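Local structure of DUF3218 domain-containing protein (2IGS) at residues 148-153 with 195-200. The protein is of unknown function but belongs to the DUF3218 family and is probably a distant relative of the lysozyme-like proteins. Sequence-based numbering, arbitrary orientation.
Sequences LLVSYG and NTIKSG
Leu-148, first residue of the strand, meets Ile-197 of the helix tip to tip, its CD2 lying 4.1 Å from Ile-197 CD1. One residue on, Leu-149 turns to the other side of the strand, following the alternation of a beta strand, and packs on Pro-125 and on Ser-139 of a second subunit. Val-150 again faces the helix and sets its CG2 4.2 Å from CG2 of Ile-197. That one isoleucine serves both strand residues because it is branched at CB: CG2 stands anti to the backbone N and meets Val-150, while chi1 of -68° sets CG1 beside that N and an extended chi2 (176°) carries CD1 out to Leu-148. Branched aliphatic side chains suit this buried, purely apolar join. Beyond the strand the chain turns away from helix 190-200, and the hydroxyls of Ser-151 and Tyr-152 bond to the carbonyls of Pro-129 and Val-127; Tyr-152 centres an inverse gamma turn, and Gly-153 accepts a positive phi (101°) that would press a CB against the preceding carbonyl. Strand 148-150 is the middle one of a small antiparallel sheet, between 132-134 and 154-155; helix 190-200 packs against it, with Val-132 touching both Val-150 and Ile-197, and Leu-209 of helix 203-216 also reaching Val-150.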
loop_
_atom_site.group_PDB
_atom_site.type_symbol
_atom_site.label_atom_id
_atom_site.label_comp_id
_atom_site.label_asym_id
_atom_site.label_seq_id
_atom_site.Cartn_x
_atom_site.Cartn_y
_atom_site.Cartn_z
ATOM N N LEU F 148 -27.552 -25.664 0.127
ATOM C CA LEU F 148 -27.258 -26.400 1.342
ATOM C C LEU F 148 -25.909 -26.040 1.948
ATOM O O LEU F 148 -24.870 -26.077 1.275
ATOM C CB LEU F 148 -27.246 -27.900 1.019
ATOM C CG LEU F 148 -28.485 -28.786 1.165
ATOM C CD1 LEU F 148 -29.672 -28.011 1.656
ATOM C CD2 LEU F 148 -28.776 -29.571 -0.113
ATOM N N LEU F 149 -25.930 -25.748 3.241
ATOM C CA LEU F 149 -24.723 -25.627 4.030
ATOM C C LEU F 149 -24.695 -26.696 5.139
ATOM O O LEU F 149 -25.478 -26.654 6.098
ATOM C CB LEU F 149 -24.586 -24.205 4.599
ATOM C CG LEU F 149 -23.303 -23.918 5.376
ATOM C CD1 LEU F 149 -22.038 -24.110 4.480
ATOM C CD2 LEU F 149 -23.389 -22.506 5.956
ATOM N N VAL F 150 -23.759 -27.636 5.020
ATOM C CA VAL F 150 -23.798 -28.833 5.833
ATOM C C VAL F 150 -22.593 -28.889 6.766
ATOM O O VAL F 150 -21.467 -28.550 6.371
ATOM C CB VAL F 150 -23.890 -30.087 4.879
ATOM C CG1 VAL F 150 -23.624 -31.382 5.598
ATOM C CG2 VAL F 150 -25.233 -30.116 4.193
ATOM N N SER F 151 -22.821 -29.292 8.011
ATOM C CA SER F 151 -21.738 -29.442 8.983
ATOM C C SER F 151 -20.943 -28.140 9.160
ATOM O O SER F 151 -21.480 -27.038 9.048
ATOM C CB SER F 151 -20.794 -30.589 8.563
ATOM O OG SER F 151 -19.892 -30.928 9.598
ATOM N N TYR F 152 -19.656 -28.273 9.445
ATOM C CA TYR F 152 -18.835 -27.122 9.805
ATOM C C TYR F 152 -18.227 -26.429 8.584
ATOM O O TYR F 152 -17.002 -26.327 8.435
ATOM C CB TYR F 152 -17.774 -27.542 10.819
ATOM C CG TYR F 152 -18.348 -28.047 12.143
ATOM C CD1 TYR F 152 -19.378 -27.355 12.793
ATOM C CD2 TYR F 152 -17.825 -29.185 12.771
ATOM C CE1 TYR F 152 -19.876 -27.786 13.992
ATOM C CE2 TYR F 152 -18.324 -29.616 13.985
ATOM C CZ TYR F 152 -19.356 -28.920 14.583
ATOM O OH TYR F 152 -19.848 -29.336 15.805
ATOM N N GLY F 153 -19.096 -25.948 7.704
ATOM C CA GLY F 153 -18.637 -25.295 6.477
ATOM C C GLY F 153 -18.642 -26.059 5.165
ATOM O O GLY F 153 -18.112 -25.538 4.162
ATOM N N ASN F 195 -33.677 -32.922 3.252
ATOM C CA ASN F 195 -34.105 -33.809 4.330
ATOM C C ASN F 195 -33.587 -35.240 4.358
ATOM O O ASN F 195 -33.416 -35.808 5.444
ATOM C CB ASN F 195 -35.598 -33.676 4.562
ATOM C CG ASN F 195 -35.907 -32.358 5.235
ATOM O OD1 ASN F 195 -35.437 -32.117 6.344
ATOM N ND2 ASN F 195 -36.597 -31.459 4.533
ATOM N N THR F 196 -33.280 -35.765 3.173
ATOM C CA THR F 196 -32.467 -36.974 2.995
ATOM C C THR F 196 -31.092 -36.842 3.660
ATOM O O THR F 196 -30.642 -37.751 4.372
ATOM C CB THR F 196 -32.205 -37.273 1.489
ATOM O OG1 THR F 196 -33.451 -37.413 0.827
ATOM C CG2 THR F 196 -31.460 -38.579 1.316
ATOM N N ILE F 197 -30.428 -35.729 3.390
ATOM C CA ILE F 197 -29.071 -35.485 3.881
ATOM C C ILE F 197 -29.120 -35.326 5.389
ATOM O O ILE F 197 -28.372 -35.978 6.114
ATOM C CB ILE F 197 -28.391 -34.253 3.194
ATOM C CG1 ILE F 197 -28.126 -34.560 1.698
ATOM C CG2 ILE F 197 -27.091 -33.890 3.929
ATOM C CD1 ILE F 197 -27.535 -33.377 0.897
ATOM N N LYS F 198 -30.050 -34.504 5.846
ATOM C CA LYS F 198 -30.262 -34.306 7.242
ATOM C C LYS F 198 -30.470 -35.622 7.979
ATOM O O LYS F 198 -29.777 -35.909 8.955
ATOM C CB LYS F 198 -31.475 -33.425 7.428
ATOM C CG LYS F 198 -31.373 -32.614 8.660
ATOM C CD LYS F 198 -32.683 -32.628 9.370
ATOM C CE LYS F 198 -32.773 -31.515 10.381
ATOM N NZ LYS F 198 -31.582 -31.307 11.200
ATOM N N SER F 199 -31.428 -36.406 7.515
ATOM C CA SER F 199 -31.784 -37.672 8.150
ATOM C C SER F 199 -30.701 -38.733 8.037
ATOM O O SER F 199 -30.548 -39.538 8.948
ATOM C CB SER F 199 -33.078 -38.208 7.561
ATOM O OG SER F 199 -34.131 -37.330 7.868
ATOM N N GLY F 200 -29.973 -38.728 6.918
ATOM C CA GLY F 200 -28.902 -39.678 6.636
ATOM C C GLY F 200 -27.586 -39.443 7.382
ATOM O O GLY F 200 -26.759 -40.364 7.509
#